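Local coordinates for DBF2 kinase activator protein MOB1 (Saccharomyces cerevisiae, PDB 2HJN) that binds and activates the protein kinase DBF2, so that CDC15 can phosphorylate it in late anaphase within the mitotic exit network, at residues Y26-Q31 with Y87-N91; Y117-F121 with K134-L139. One frame throughout, in Å; residues are numbered along the deposited sequence.

How the contacts relate
Both contacts fasten an extended piece of chain to a helix of the Mob1/phocein fold, and helix 132-147 connects them: its residues 134-139 form half of contact 2, while Tyr-26 and Tyr-87 of contact 1 touch Met-140 further along it. The centres lie about 15 Å apart, yet the contacts meet directly, since Thr-27 N is 3.0 Å from Glu-137 OE1, a probable hydrogen bond, and Tyr-26 CD1 packs 3.8 Å from Val-136 CG1. The zinc ion, held by Cys-101, Cys-106, His-183 and His-188, lies near both without being touched: the side chains of Tyr-26 and Tyr-135 are each about 9 Å from it. Residues of contact 1 also meet the second subunit.

Contact 1. Residues Y26-Q31 with Y87-N91; sequences YTPSHQ and YNQIN
Asn-91 and Asn-88, one turn apart on helix 75-97, bind the extended segment 26-31, an irregular N-terminal strip laid across a helix of the Mob1/phocein fold. Two kinds of bond hold it. In the first, the Asn-88 amide pairs with the backbone of Gln-31 in a two-bond ring. Gln-31 N donates to OD1 of Asn-88 at 2.9 Å, while Asn-88 ND2 donates to Gln-31 O at 2.8 Å, nearly straight at 174°. Each carbonyl is approached in its plane on a lone pair. Because OD1 faces an N-H and ND2 a carbonyl oxygen, turning the amide over would break both bonds. Replacing Asn-88 by alanine removes the amide and is likely to leave Gln-31 N and Gln-31 O without these partners and open a gap beside the His-30 ring.

The second kind centres on carbonyl oxygens that receive tyrosine hydroxyls and, in one case, a backbone N-H. Tyr-26 OH donates to Asn-91 OD1 at 2.6 Å, ring and amide standing nearly at right angles; the same Asn-91 OD1 also takes Ser-29 N at 3.1 Å, from somewhat off the carbonyl plane. A chi1 of 162°, which swings CG away from the backbone N, sends the Tyr-87 ring toward the strip, where its OH donates to Ser-29 O. Both hydroxyls also bond to Arg-141 of helix 132-147.

Packing is thinner. The His-30 ring and the Asn-88 amide have planes 10° apart, with His-30 CD2 3.3 Å from Asn-88 OD1, while His-30 NE2 bonds to Glu-194 of the second subunit, bringing this residue into the homodimer interface. Gln-31 CB rests 3.8 Å from Tyr-87 CE2, obliquely to that ring.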
loop_
_atom_site.group_PDB
_atom_site.type_symbol
_atom_site.label_atom_id
_atom_site.label_comp_id
_atom_site.label_asym_id
_atom_site.label_seq_id
_atom_site.Cartn_x
_atom_site.Cartn_y
_atom_site.Cartn_z
ATOM N N TYR A 26 12.312 5.929 -3.147
ATOM C CA TYR A 26 12.278 5.259 -1.848
ATOM C C TYR A 26 12.073 3.729 -2.031
ATOM O O TYR A 26 11.204 3.318 -2.808
ATOM C CB TYR A 26 11.149 5.854 -0.985
ATOM C CG TYR A 26 10.958 5.106 0.332
ATOM C CD1 TYR A 26 11.970 5.096 1.299
ATOM C CD2 TYR A 26 9.800 4.361 0.590
ATOM C CE1 TYR A 26 11.837 4.363 2.509
ATOM C CE2 TYR A 26 9.661 3.633 1.827
ATOM C CZ TYR A 26 10.683 3.641 2.752
ATOM O OH TYR A 26 10.586 2.970 3.957
ATOM N N THR A 27 12.956 2.937 -1.387
ATOM C CA THR A 27 12.806 1.466 -1.247
ATOM C C THR A 27 12.119 1.050 0.078
ATOM O O THR A 27 12.642 1.267 1.165
ATOM C CB THR A 27 14.183 0.717 -1.408
ATOM O OG1 THR A 27 14.815 1.139 -2.623
ATOM C CG2 THR A 27 13.974 -0.820 -1.486
ATOM N N PRO A 28 10.899 0.459 -0.000
ATOM C CA PRO A 28 10.288 0.076 1.273
ATOM C C PRO A 28 11.023 -1.064 1.992
ATOM O O PRO A 28 11.717 -1.846 1.364
ATOM C CB PRO A 28 8.828 -0.290 0.871
ATOM C CG PRO A 28 8.622 0.405 -0.533
ATOM C CD PRO A 28 10.013 0.186 -1.147
ATOM N N SER A 29 10.947 -1.083 3.318
ATOM C CA SER A 29 11.396 -2.165 4.171
ATOM C C SER A 29 10.475 -2.211 5.405
ATOM O O SER A 29 10.395 -1.261 6.170
ATOM C CB SER A 29 12.848 -1.988 4.666
ATOM O OG SER A 29 13.255 -3.078 5.519
ATOM N N HIS A 30 9.786 -3.325 5.596
ATOM C CA HIS A 30 8.987 -3.576 6.767
ATOM C C HIS A 30 9.896 -3.905 7.978
ATOM O O HIS A 30 10.913 -4.616 7.851
ATOM C CB HIS A 30 8.055 -4.778 6.451
ATOM C CG HIS A 30 7.050 -5.074 7.519
ATOM N ND1 HIS A 30 7.140 -6.185 8.324
ATOM C CD2 HIS A 30 5.907 -4.433 7.878
ATOM C CE1 HIS A 30 6.114 -6.197 9.162
ATOM N NE2 HIS A 30 5.357 -5.145 8.919
ATOM N N GLN A 31 9.478 -3.448 9.149
ATOM C CA GLN A 31 10.154 -3.688 10.422
ATOM C C GLN A 31 9.399 -4.740 11.243
ATOM O O GLN A 31 8.198 -4.652 11.441
ATOM C CB GLN A 31 10.267 -2.399 11.253
ATOM C CG GLN A 31 11.052 -2.542 12.583
ATOM C CD GLN A 31 12.509 -2.779 12.419
ATOM O OE1 GLN A 31 13.115 -2.431 11.385
ATOM N NE2 GLN A 31 13.115 -3.402 13.430
ATOM N N TYR A 87 5.875 3.484 12.075
ATOM C CA TYR A 87 6.904 3.371 11.020
ATOM C C TYR A 87 6.350 2.455 9.908
ATOM O O TYR A 87 6.464 2.730 8.707
ATOM C CB TYR A 87 8.207 2.770 11.591
ATOM C CG TYR A 87 9.096 2.238 10.475
ATOM C CD1 TYR A 87 10.085 3.057 9.931
ATOM C CD2 TYR A 87 8.914 0.951 9.924
ATOM C CE1 TYR A 87 10.910 2.620 8.905
ATOM C CE2 TYR A 87 9.719 0.516 8.856
ATOM C CZ TYR A 87 10.711 1.378 8.358
ATOM O OH TYR A 87 11.521 1.072 7.303
ATOM N N ASN A 88 5.739 1.352 10.314
ATOM C CA ASN A 88 5.256 0.394 9.323
ATOM C C ASN A 88 4.065 0.925 8.480
ATOM O O ASN A 88 3.981 0.648 7.282
ATOM C CB ASN A 88 4.921 -0.999 9.992
ATOM C CG ASN A 88 6.141 -1.919 10.189
ATOM O OD1 ASN A 88 7.142 -1.828 9.498
ATOM N ND2 ASN A 88 6.000 -2.888 11.119
ATOM N N GLN A 89 3.153 1.689 9.092
ATOM C CA GLN A 89 2.076 2.363 8.331
ATOM C C GLN A 89 2.652 3.386 7.325
ATOM O O GLN A 89 2.173 3.499 6.165
ATOM C CB GLN A 89 1.062 3.025 9.319
ATOM C CG GLN A 89 0.325 1.959 10.200
ATOM C CD GLN A 89 -0.546 2.555 11.271
ATOM O OE1 GLN A 89 -1.039 3.675 11.117
ATOM N NE2 GLN A 89 -0.758 1.804 12.385
ATOM N N ILE A 90 3.700 4.115 7.725
ATOM C CA ILE A 90 4.297 5.190 6.845
ATOM C C ILE A 90 5.080 4.517 5.696
ATOM O O ILE A 90 4.975 4.907 4.543
ATOM C CB ILE A 90 5.194 6.142 7.660
ATOM C CG1 ILE A 90 4.361 7.047 8.555
ATOM C CG2 ILE A 90 6.043 7.016 6.737
ATOM C CD1 ILE A 90 5.226 7.689 9.746
ATOM N N ASN A 91 5.801 3.450 6.027
ATOM C CA ASN A 91 6.416 2.573 5.036
ATOM C C ASN A 91 5.416 2.041 3.982
ATOM O O ASN A 91 5.707 2.110 2.766
ATOM C CB ASN A 91 7.134 1.368 5.721
ATOM C CG ASN A 91 7.917 0.547 4.733
ATOM O OD1 ASN A 91 8.886 1.049 4.116
ATOM N ND2 ASN A 91 7.510 -0.718 4.540
#

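Contact 2. Residues Y117-F121 with K134-L139; sequences YLWAF and KYVECL
Trp-119 lays its indole against helix 132-147, and its side chain can be traced outward across three helix residues. Trp-119 CB lies 4.3 Å from Tyr-135 CD2. The indole is carried over the helix by a chi1 of -169°, its CG opposite the backbone N. On the pyrrole side, CD1 is near Cys-138 CB and Trp-119 NE1 lies 3.5 Å from that Cys-138 CB, which sits over the five-membered ring 21° off its normal, a CH-pi contact; Cys-138 SG stands obliquely to that ring and also approaches CE2 of Phe-121 at 3.7 Å. The six-membered ring turns its edge toward the Tyr-135 face, a T-shaped pair with planes 73° apart. Farther out, Trp-119 CZ2 passes the Cys-138 carbonyl oxygen, Trp-119 CH2 comes 3.7 Å from Leu-139 CA, and Trp-119 CZ3 meets Leu-139 CB.

Tyr-135 in turn packs CE2 against Tyr-117 CB. Its hydroxyl is linked to Leu-118 O through a water that donates to that carbonyl at 2.6 Å; no direct hydrogen bond joins the two segments. Arg-176 and Arg-179 of helix 165-187 touch Trp-119 and Tyr-135, respectively. This is largely aromatic packing, with CH-pi and sulfur-aromatic contacts, of an extended segment leading out of strand 115-117 onto helix 132-147 of the Mob1/phocein fold.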
loop_
_atom_site.group_PDB
_atom_site.type_symbol
_atom_site.label_atom_id
_atom_site.label_comp_id
_atom_site.label_asym_id
_atom_site.label_seq_id
_atom_site.Cartn_x
_atom_site.Cartn_y
_atom_site.Cartn_z
ATOM N N TYR A 117 12.743 20.555 4.844
ATOM C CA TYR A 117 13.408 19.748 5.879
ATOM C C TYR A 117 14.746 19.222 5.424
ATOM O O TYR A 117 14.874 18.776 4.307
ATOM C CB TYR A 117 12.521 18.572 6.354
ATOM C CG TYR A 117 11.151 19.035 6.784
ATOM C CD1 TYR A 117 10.043 18.795 6.000
ATOM C CD2 TYR A 117 10.984 19.758 7.969
ATOM C CE1 TYR A 117 8.759 19.256 6.422
ATOM C CE2 TYR A 117 9.753 20.176 8.394
ATOM C CZ TYR A 117 8.652 19.946 7.621
ATOM O OH TYR A 117 7.424 20.402 8.045
ATOM N N LEU A 118 15.732 19.256 6.312
ATOM C CA LEU A 118 17.128 19.005 5.969
ATOM C C LEU A 118 17.645 17.760 6.672
ATOM O O LEU A 118 17.086 17.357 7.709
ATOM C CB LEU A 118 17.991 20.231 6.359
ATOM C CG LEU A 118 17.552 21.629 5.973
ATOM C CD1 LEU A 118 18.446 22.720 6.641
ATOM C CD2 LEU A 118 17.538 21.838 4.486
ATOM N N TRP A 119 18.682 17.123 6.100
ATOM C CA TRP A 119 19.281 15.888 6.685
ATOM C C TRP A 119 20.773 16.070 6.933
ATOM O O TRP A 119 21.497 16.496 6.043
ATOM C CB TRP A 119 19.091 14.660 5.749
ATOM C CG TRP A 119 19.437 13.303 6.376
ATOM C CD1 TRP A 119 20.531 12.510 6.107
ATOM C CD2 TRP A 119 18.709 12.636 7.404
ATOM N NE1 TRP A 119 20.491 11.387 6.885
ATOM C CE2 TRP A 119 19.395 11.447 7.704
ATOM C CE3 TRP A 119 17.519 12.935 8.103
ATOM C CZ2 TRP A 119 18.941 10.546 8.667
ATOM C CZ3 TRP A 119 17.065 12.044 9.073
ATOM C CH2 TRP A 119 17.774 10.862 9.346
ATOM N N ALA A 120 21.213 15.725 8.144
ATOM C CA ALA A 120 22.649 15.592 8.433
ATOM C C ALA A 120 23.113 14.165 8.192
ATOM O O ALA A 120 22.622 13.199 8.819
ATOM C CB ALA A 120 22.958 16.003 9.824
ATOM N N PHE A 121 24.054 14.043 7.258
ATOM C CA PHE A 121 24.548 12.757 6.802
ATOM C C PHE A 121 25.532 12.135 7.806
ATOM O O PHE A 121 25.523 10.929 8.001
ATOM C CB PHE A 121 25.217 12.908 5.421
ATOM C CG PHE A 121 24.245 12.920 4.290
ATOM C CD1 PHE A 121 23.880 14.117 3.684
ATOM C CD2 PHE A 121 23.640 11.757 3.880
ATOM C CE1 PHE A 121 22.951 14.128 2.660
ATOM C CE2 PHE A 121 22.698 11.760 2.857
ATOM C CZ PHE A 121 22.361 12.945 2.247
ATOM N N LYS A 134 15.525 10.810 -1.405
ATOM C CA LYS A 134 16.769 10.617 -0.679
ATOM C C LYS A 134 16.590 10.842 0.809
ATOM O O LYS A 134 17.082 10.050 1.594
ATOM C CB LYS A 134 17.900 11.536 -1.213
ATOM C CG LYS A 134 19.259 11.340 -0.495
ATOM C CD LYS A 134 19.892 10.058 -1.081
ATOM C CE LYS A 134 21.324 9.882 -0.711
ATOM N NZ LYS A 134 21.869 8.820 -1.603
ATOM N N TYR A 135 15.910 11.934 1.169
ATOM C CA TYR A 135 15.529 12.262 2.526
ATOM C C TYR A 135 14.769 11.088 3.209
ATOM O O TYR A 135 15.153 10.607 4.283
ATOM C CB TYR A 135 14.638 13.521 2.540
ATOM C CG TYR A 135 14.316 13.946 3.967
ATOM C CD1 TYR A 135 13.369 13.238 4.706
ATOM C CD2 TYR A 135 14.999 14.976 4.599
ATOM C CE1 TYR A 135 13.067 13.556 5.987
ATOM C CE2 TYR A 135 14.694 15.320 5.920
ATOM C CZ TYR A 135 13.727 14.578 6.602
ATOM O OH TYR A 135 13.372 14.832 7.911
ATOM N N VAL A 136 13.715 10.631 2.537
ATOM C CA VAL A 136 12.823 9.600 3.094
ATOM C C VAL A 136 13.569 8.275 3.291
ATOM O O VAL A 136 13.548 7.685 4.382
ATOM C CB VAL A 136 11.521 9.456 2.244
ATOM C CG1 VAL A 136 10.594 8.297 2.804
ATOM C CG2 VAL A 136 10.765 10.764 2.277
ATOM N N GLU A 137 14.334 7.895 2.274
ATOM C CA GLU A 137 15.204 6.746 2.364
ATOM C C GLU A 137 16.134 6.784 3.567
ATOM O O GLU A 137 16.172 5.828 4.343
ATOM C CB GLU A 137 15.987 6.565 1.035
ATOM C CG GLU A 137 16.954 5.382 1.002
ATOM C CD GLU A 137 16.278 4.029 0.859
ATOM O OE1 GLU A 137 15.266 3.972 0.163
ATOM O OE2 GLU A 137 16.774 3.004 1.407
ATOM N N CYS A 138 16.928 7.859 3.697
ATOM C CA CYS A 138 17.878 8.040 4.805
ATOM C C CYS A 138 17.170 7.996 6.165
ATOM O O CYS A 138 17.662 7.363 7.119
ATOM C CB CYS A 138 18.571 9.409 4.651
ATOM S SG CYS A 138 19.831 9.489 3.296
ATOM N N LEU A 139 16.057 8.731 6.280
ATOM C CA LEU A 139 15.311 8.811 7.521
ATOM C C LEU A 139 14.774 7.462 7.928
ATOM O O LEU A 139 14.921 7.091 9.094
ATOM C CB LEU A 139 14.133 9.804 7.471
ATOM C CG LEU A 139 13.142 10.005 8.627
ATOM C CD1 LEU A 139 12.389 11.334 8.453
ATOM C CD2 LEU A 139 12.050 8.997 8.673
HETATM O O HOH W 1 15.367 16.321 9.380
#